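Local coordinates for BLUF domain-containing protein (Acinetobacter baumannii, PDB 6W6Z) that probably senses blue light through a flavin bound in its BLUF domain and is implicated in regulating biofilm formation and iron uptake, at residues V41-L53 and F115-L129. Residues are numbered along the deposited sequence; the frame is centred on the assembly and turned at random.
Sequences VLYYADNAFFQCL and FNPLLLNQQNLKFFL. With FMN (flavin mononucleotide), chain B.
Phe115 N donates to Asp46 OD2, at the turn of the 41-53 beta hairpin, over 3.0 Å; the N-H is nearly straight (170°) and arrives from above the carboxylate plane. The other carboxylate oxygen, OD1, forms a salt bridge with Arg99. Tyr43 OH donates in turn to the carbonyl O of Phe115 at 3.1 Å, in the carbonyl plane and on a lone pair. Phe115 is therefore held at both its N-H and its C=O by the hairpin.

Asn116 turns its amide against Ala48, with Asn116 OD1 3.3 Å from Ala48 CB. That oxygen also accepts from Leu118 N, closing an Asx turn, and ND2 is bonded to Gln10 on strand 2-11. Pro117 packs on the face of the hairpin, across both strands, with Pro117 CB 3.5 Å from Phe50 CB and its CG at the edge of the Tyr43 ring.

Beyond the proline, Phe128 of helix 125-134 turns its edge to two aromatic faces. Phe128 CZ lies 3.7 Å from Tyr43 CD2, and the neighbouring CE2 meets Phe50 CG; both pairs are T-shaped, with planes at 88°. With CG anti to the backbone N (chi1 168°), the Phe50 ring reaches the helix. Leu125 and Leu129 close on the far end of Phe50 with their CD2 methyls, Leu125 CD2 being 3.7 Å from Phe50 CE2.

Alternation along strand 48-54 sends Phe49 and Gln51 to the opposite side, where the flavin methyl C7M sits over the centre of one face of the Phe49 ring and Gln51 NE2 donates to N5. The hairpin thus separates two chemistries: the flavin pocket on one face, and on the other an apolar aromatic cluster bordered near the turn by two hydrogen bonds that tie Phe115 to the hairpin.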
loop_
_atom_site.group_PDB
_atom_site.type_symbol
_atom_site.label_atom_id
_atom_site.label_comp_id
_atom_site.label_asym_id
_atom_site.label_seq_id
_atom_site.Cartn_x
_atom_site.Cartn_y
_atom_site.Cartn_z
ATOM N N VAL A 41 0.566 4.419 -2.288
ATOM C CA VAL A 41 -0.537 3.558 -2.756
ATOM C C VAL A 41 -0.508 2.260 -1.959
ATOM O O VAL A 41 0.578 1.783 -1.665
ATOM C CB VAL A 41 -0.433 3.308 -4.271
ATOM C CG1 VAL A 41 0.930 2.769 -4.662
ATOM C CG2 VAL A 41 -1.563 2.415 -4.772
ATOM N N LEU A 42 -1.699 1.762 -1.673
ATOM C CA LEU A 42 -1.955 0.493 -0.949
ATOM C C LEU A 42 -2.753 -0.344 -1.912
ATOM O O LEU A 42 -3.807 0.118 -2.315
ATOM C CB LEU A 42 -2.721 0.730 0.354
ATOM C CG LEU A 42 -2.922 -0.524 1.211
ATOM C CD1 LEU A 42 -1.580 -1.087 1.673
ATOM C CD2 LEU A 42 -3.821 -0.257 2.402
ATOM N N TYR A 43 -2.252 -1.534 -2.235
ATOM C CA TYR A 43 -2.946 -2.527 -3.075
ATOM C C TYR A 43 -3.316 -3.645 -2.129
ATOM O O TYR A 43 -2.477 -4.071 -1.326
ATOM C CB TYR A 43 -2.037 -3.016 -4.205
ATOM C CG TYR A 43 -2.466 -4.289 -4.900
ATOM C CD1 TYR A 43 -3.422 -4.276 -5.900
ATOM C CD2 TYR A 43 -1.869 -5.501 -4.598
ATOM C CE1 TYR A 43 -3.766 -5.435 -6.581
ATOM C CE2 TYR A 43 -2.252 -6.684 -5.222
ATOM C CZ TYR A 43 -3.194 -6.644 -6.235
ATOM O OH TYR A 43 -3.565 -7.788 -6.898
ATOM N N TYR A 44 -4.523 -4.154 -2.253
ATOM C CA TYR A 44 -4.982 -5.329 -1.482
ATOM C C TYR A 44 -5.560 -6.333 -2.457
ATOM O O TYR A 44 -6.453 -5.947 -3.234
ATOM C CB TYR A 44 -6.042 -4.954 -0.436
ATOM C CG TYR A 44 -6.558 -6.179 0.271
ATOM C CD1 TYR A 44 -5.781 -6.828 1.221
ATOM C CD2 TYR A 44 -7.739 -6.783 -0.128
ATOM C CE1 TYR A 44 -6.201 -8.012 1.808
ATOM C CE2 TYR A 44 -8.195 -7.946 0.475
ATOM C CZ TYR A 44 -7.406 -8.588 1.413
ATOM O OH TYR A 44 -7.826 -9.762 1.983
ATOM N N ALA A 45 -5.145 -7.586 -2.357
ATOM C CA ALA A 45 -5.800 -8.694 -3.084
ATOM C C ALA A 45 -5.373 -10.015 -2.471
ATOM O O ALA A 45 -4.247 -10.096 -1.882
ATOM C CB ALA A 45 -5.406 -8.642 -4.537
ATOM N N ASP A 46 -6.228 -11.024 -2.565
ATOM C CA ASP A 46 -5.823 -12.406 -2.222
ATOM C C ASP A 46 -5.141 -12.436 -0.836
ATOM O O ASP A 46 -4.081 -13.092 -0.674
ATOM C CB ASP A 46 -4.938 -12.945 -3.359
ATOM C CG ASP A 46 -5.721 -13.333 -4.597
ATOM O OD1 ASP A 46 -6.886 -12.971 -4.652
ATOM O OD2 ASP A 46 -5.161 -14.034 -5.490
ATOM N N ASN A 47 -5.751 -11.802 0.163
ATOM C CA ASN A 47 -5.308 -11.794 1.592
ATOM C C ASN A 47 -3.886 -11.255 1.720
ATOM O O ASN A 47 -3.163 -11.730 2.614
ATOM C CB ASN A 47 -5.382 -13.184 2.236
ATOM C CG ASN A 47 -6.813 -13.615 2.504
ATOM O OD1 ASN A 47 -7.678 -12.781 2.789
ATOM N ND2 ASN A 47 -7.079 -14.909 2.407
ATOM N N ALA A 48 -3.499 -10.265 0.924
ATOM C CA ALA A 48 -2.134 -9.703 1.003
ATOM C C ALA A 48 -2.143 -8.247 0.573
ATOM O O ALA A 48 -3.084 -7.833 -0.134
ATOM C CB ALA A 48 -1.186 -10.533 0.159
ATOM N N PHE A 49 -1.139 -7.512 1.030
ATOM C CA PHE A 49 -0.952 -6.079 0.702
ATOM C C PHE A 49 0.339 -5.858 -0.072
ATOM O O PHE A 49 1.344 -6.537 0.078
ATOM C CB PHE A 49 -0.893 -5.256 1.981
ATOM C CG PHE A 49 -2.120 -5.263 2.830
ATOM C CD1 PHE A 49 -3.223 -4.466 2.492
ATOM C CD2 PHE A 49 -2.166 -6.004 4.008
ATOM C CE1 PHE A 49 -4.326 -4.411 3.325
ATOM C CE2 PHE A 49 -3.302 -5.978 4.808
ATOM C CZ PHE A 49 -4.375 -5.164 4.472
ATOM N N PHE A 50 0.341 -4.772 -0.811
ATOM C CA PHE A 50 1.553 -4.165 -1.370
ATOM C C PHE A 50 1.419 -2.695 -1.044
ATOM O O PHE A 50 0.302 -2.193 -1.221
ATOM C CB PHE A 50 1.703 -4.403 -2.872
ATOM C CG PHE A 50 2.791 -3.539 -3.474
ATOM C CD1 PHE A 50 2.570 -2.200 -3.787
ATOM C CD2 PHE A 50 4.079 -4.033 -3.596
ATOM C CE1 PHE A 50 3.591 -1.402 -4.283
ATOM C CE2 PHE A 50 5.101 -3.239 -4.117
ATOM C CZ PHE A 50 4.866 -1.919 -4.427
ATOM N N GLN A 51 2.446 -2.078 -0.481
ATOM C CA GLN A 51 2.366 -0.631 -0.250
ATOM C C GLN A 51 3.622 0.049 -0.759
ATOM O O GLN A 51 4.744 -0.481 -0.592
ATOM C CB GLN A 51 2.111 -0.319 1.218
ATOM C CG GLN A 51 1.746 1.130 1.430
ATOM C CD GLN A 51 1.379 1.454 2.855
ATOM O OE1 GLN A 51 1.967 0.918 3.799
ATOM N NE2 GLN A 51 0.364 2.302 3.018
ATOM N N CYS A 52 3.451 1.246 -1.295
ATOM C CA CYS A 52 4.574 2.143 -1.618
ATOM C C CYS A 52 4.360 3.444 -0.852
ATOM O O CYS A 52 3.224 3.950 -0.860
ATOM C CB CYS A 52 4.640 2.233 -3.139
ATOM S SG CYS A 52 5.484 3.706 -3.754
ATOM N N LEU A 53 5.378 3.885 -0.098
ATOM C CA LEU A 53 5.403 5.153 0.654
ATOM C C LEU A 53 6.405 6.092 -0.016
ATOM O O LEU A 53 7.540 5.639 -0.297
ATOM C CB LEU A 53 5.819 4.885 2.102
ATOM C CG LEU A 53 4.979 3.854 2.873
ATOM C CD1 LEU A 53 5.624 3.538 4.211
ATOM C CD2 LEU A 53 3.564 4.367 3.061
ATOM N N PHE A 115 -2.819 -13.456 -7.226
ATOM C CA PHE A 115 -2.557 -12.011 -7.398
ATOM C C PHE A 115 -1.966 -11.449 -6.104
ATOM O O PHE A 115 -2.083 -10.236 -5.810
ATOM C CB PHE A 115 -3.893 -11.439 -7.842
ATOM C CG PHE A 115 -4.458 -12.253 -8.969
ATOM C CD1 PHE A 115 -3.865 -12.168 -10.220
ATOM C CD2 PHE A 115 -5.493 -13.151 -8.773
ATOM C CE1 PHE A 115 -4.353 -12.909 -11.283
ATOM C CE2 PHE A 115 -5.963 -13.902 -9.827
ATOM C CZ PHE A 115 -5.383 -13.785 -11.079
ATOM N N ASN A 116 -1.324 -12.328 -5.368
ATOM C CA ASN A 116 -0.683 -12.013 -4.068
ATOM C C ASN A 116 0.619 -11.291 -4.377
ATOM O O ASN A 116 1.511 -11.845 -5.006
ATOM C CB ASN A 116 -0.473 -13.284 -3.249
ATOM C CG ASN A 116 0.120 -13.059 -1.874
ATOM O OD1 ASN A 116 0.954 -12.170 -1.668
ATOM N ND2 ASN A 116 -0.318 -13.878 -0.928
ATOM N N PRO A 117 0.761 -10.023 -3.940
ATOM C CA PRO A 117 1.957 -9.258 -4.245
ATOM C C PRO A 117 3.236 -9.766 -3.566
ATOM O O PRO A 117 4.304 -9.371 -3.964
ATOM C CB PRO A 117 1.639 -7.817 -3.798
ATOM C CG PRO A 117 0.411 -7.926 -2.938
ATOM C CD PRO A 117 -0.237 -9.266 -3.187
ATOM N N LEU A 118 3.148 -10.695 -2.609
ATOM C CA LEU A 118 4.378 -11.326 -2.072
ATOM C C LEU A 118 5.136 -12.077 -3.181
ATOM O O LEU A 118 6.330 -12.359 -2.960
ATOM C CB LEU A 118 4.008 -12.250 -0.909
ATOM C CG LEU A 118 3.635 -11.533 0.383
ATOM C CD1 LEU A 118 2.922 -12.473 1.349
ATOM C CD2 LEU A 118 4.864 -10.947 1.029
ATOM N N LEU A 119 4.478 -12.415 -4.300
ATOM C CA LEU A 119 5.098 -13.097 -5.469
ATOM C C LEU A 119 5.920 -12.108 -6.308
ATOM O O LEU A 119 6.591 -12.583 -7.232
ATOM C CB LEU A 119 4.000 -13.670 -6.374
ATOM C CG LEU A 119 3.055 -14.697 -5.754
ATOM C CD1 LEU A 119 1.855 -14.916 -6.663
ATOM C CD2 LEU A 119 3.771 -16.001 -5.486
ATOM N N LEU A 120 5.817 -10.800 -6.093
ATOM C CA LEU A 120 6.543 -9.802 -6.939
ATOM C C LEU A 120 8.028 -9.738 -6.548
ATOM O O LEU A 120 8.352 -9.892 -5.340
ATOM C CB LEU A 120 5.909 -8.417 -6.774
ATOM C CG LEU A 120 4.494 -8.210 -7.313
ATOM C CD1 LEU A 120 4.010 -6.825 -6.922
ATOM C CD2 LEU A 120 4.422 -8.406 -8.818
ATOM N N ASN A 121 8.907 -9.487 -7.527
ATOM C CA ASN A 121 10.334 -9.149 -7.285
ATOM C C ASN A 121 10.533 -7.666 -7.628
ATOM O O ASN A 121 9.607 -7.023 -8.143
ATOM C CB ASN A 121 11.269 -10.127 -8.005
ATOM C CG ASN A 121 11.214 -10.036 -9.521
ATOM O OD1 ASN A 121 11.186 -8.927 -10.078
ATOM N ND2 ASN A 121 11.202 -11.185 -10.195
ATOM N N GLN A 122 11.706 -7.126 -7.335
ATOM C CA GLN A 122 11.987 -5.679 -7.504
ATOM C C GLN A 122 11.869 -5.272 -8.983
ATOM O O GLN A 122 11.423 -4.138 -9.261
ATOM C CB GLN A 122 13.351 -5.345 -6.929
ATOM C CG GLN A 122 13.412 -5.478 -5.414
ATOM C CD GLN A 122 13.780 -6.860 -4.934
ATOM O OE1 GLN A 122 13.714 -7.849 -5.676
ATOM N NE2 GLN A 122 14.117 -6.934 -3.656
ATOM N N GLN A 123 12.228 -6.154 -9.909
ATOM C CA GLN A 123 12.149 -5.845 -11.361
ATOM C C GLN A 123 10.680 -5.680 -11.775
ATOM O O GLN A 123 10.401 -4.840 -12.638
ATOM C CB GLN A 123 12.839 -6.916 -12.198
ATOM C CG GLN A 123 14.340 -6.994 -11.964
ATOM C CD GLN A 123 15.107 -5.833 -12.573
ATOM O OE1 GLN A 123 14.591 -5.057 -13.377
ATOM N NE2 GLN A 123 16.377 -5.730 -12.219
ATOM N N ASN A 124 9.764 -6.432 -11.184
ATOM C CA ASN A 124 8.316 -6.347 -11.519
ATOM C C ASN A 124 7.730 -4.970 -11.200
ATOM O O ASN A 124 6.625 -4.654 -11.758
ATOM C CB ASN A 124 7.497 -7.403 -10.789
ATOM C CG ASN A 124 7.905 -8.811 -11.131
ATOM O OD1 ASN A 124 7.888 -9.673 -10.258
ATOM N ND2 ASN A 124 8.206 -9.048 -12.404
ATOM N N LEU A 125 8.349 -4.215 -10.277
ATOM C CA LEU A 125 7.832 -2.913 -9.762
ATOM C C LEU A 125 7.815 -1.844 -10.854
ATOM O O LEU A 125 6.923 -0.980 -10.775
ATOM C CB LEU A 125 8.666 -2.451 -8.556
ATOM C CG LEU A 125 8.673 -3.411 -7.368
ATOM C CD1 LEU A 125 9.300 -2.750 -6.152
ATOM C CD2 LEU A 125 7.272 -3.925 -7.033
ATOM N N LYS A 126 8.713 -1.912 -11.843
ATOM C CA LYS A 126 8.590 -1.136 -13.109
ATOM C C LYS A 126 7.112 -1.143 -13.511
ATOM O O LYS A 126 6.439 -0.081 -13.338
ATOM C CB LYS A 126 9.446 -1.718 -14.247
ATOM N N PHE A 127 6.599 -2.310 -13.919
ATOM C CA PHE A 127 5.232 -2.478 -14.482
ATOM C C PHE A 127 4.181 -2.334 -13.378
ATOM O O PHE A 127 3.148 -1.700 -13.643
ATOM C CB PHE A 127 5.046 -3.839 -15.151
ATOM N N PHE A 128 4.420 -2.912 -12.195
ATOM C CA PHE A 128 3.383 -2.969 -11.134
ATOM C C PHE A 128 3.081 -1.578 -10.590
ATOM O O PHE A 128 1.876 -1.271 -10.464
ATOM C CB PHE A 128 3.723 -3.904 -9.983
ATOM C CG PHE A 128 2.547 -4.218 -9.082
ATOM C CD1 PHE A 128 1.414 -4.859 -9.571
ATOM C CD2 PHE A 128 2.591 -3.897 -7.730
ATOM C CE1 PHE A 128 0.356 -5.168 -8.729
ATOM C CE2 PHE A 128 1.536 -4.212 -6.889
ATOM C CZ PHE A 128 0.434 -4.873 -7.386
ATOM N N LEU A 129 4.090 -0.770 -10.282
ATOM C CA LEU A 129 3.838 0.612 -9.830
ATOM C C LEU A 129 3.074 1.374 -10.921
ATOM O O LEU A 129 2.134 2.134 -10.581
ATOM C CB LEU A 129 5.147 1.305 -9.483
ATOM C CG LEU A 129 5.806 0.887 -8.180
ATOM C CD1 LEU A 129 7.134 1.628 -7.997
ATOM C CD2 LEU A 129 4.889 1.143 -6.987
HETATM N N1 FMN B . -0.479 4.329 8.850
HETATM C C2 FMN B . -0.137 5.508 8.303
HETATM O O2 FMN B . -0.047 6.511 9.080
HETATM N N3 FMN B . 0.233 5.617 7.010
HETATM C C4 FMN B . 0.212 4.580 6.158
HETATM O O4 FMN B . 0.512 4.680 4.971
HETATM C C4A FMN B . -0.213 3.282 6.667
HETATM N N5 FMN B . -0.289 2.205 5.913
HETATM C C5A FMN B . -0.626 1.027 6.497
HETATM C C6 FMN B . -0.705 -0.083 5.688
HETATM C C7 FMN B . -1.012 -1.322 6.225
HETATM C C7M FMN B . -1.097 -2.485 5.285
HETATM C C8 FMN B . -1.416 -1.460 7.635
HETATM C C8M FMN B . -1.799 -2.839 8.151
HETATM C C9 FMN B . -1.330 -0.339 8.444
HETATM C C9A FMN B . -0.989 0.895 7.905
HETATM N N10 FMN B . -0.959 2.052 8.674
HETATM C C10 FMN B . -0.551 3.232 8.085
HETATM C "C1'" FMN B . -1.325 2.075 10.131
HETATM C "C2'" FMN B . -0.183 2.016 11.120
HETATM O "O2'" FMN B . 0.320 0.671 11.157
HETATM C "C3'" FMN B . -0.743 2.413 12.511
HETATM O "O3'" FMN B . -1.976 1.742 12.796
HETATM C "C4'" FMN B . -1.097 3.882 12.622
HETATM O "O4'" FMN B . 0.043 4.686 12.242
HETATM C "C5'" FMN B . -1.483 4.241 14.079
HETATM O "O5'" FMN B . -0.409 4.044 15.023
HETATM P P FMN B . -0.519 4.433 16.620
HETATM O O1P FMN B . -0.954 3.128 17.260
HETATM O O2P FMN B . 0.901 4.876 16.925
HETATM O O3P FMN B . -1.563 5.527 16.757
#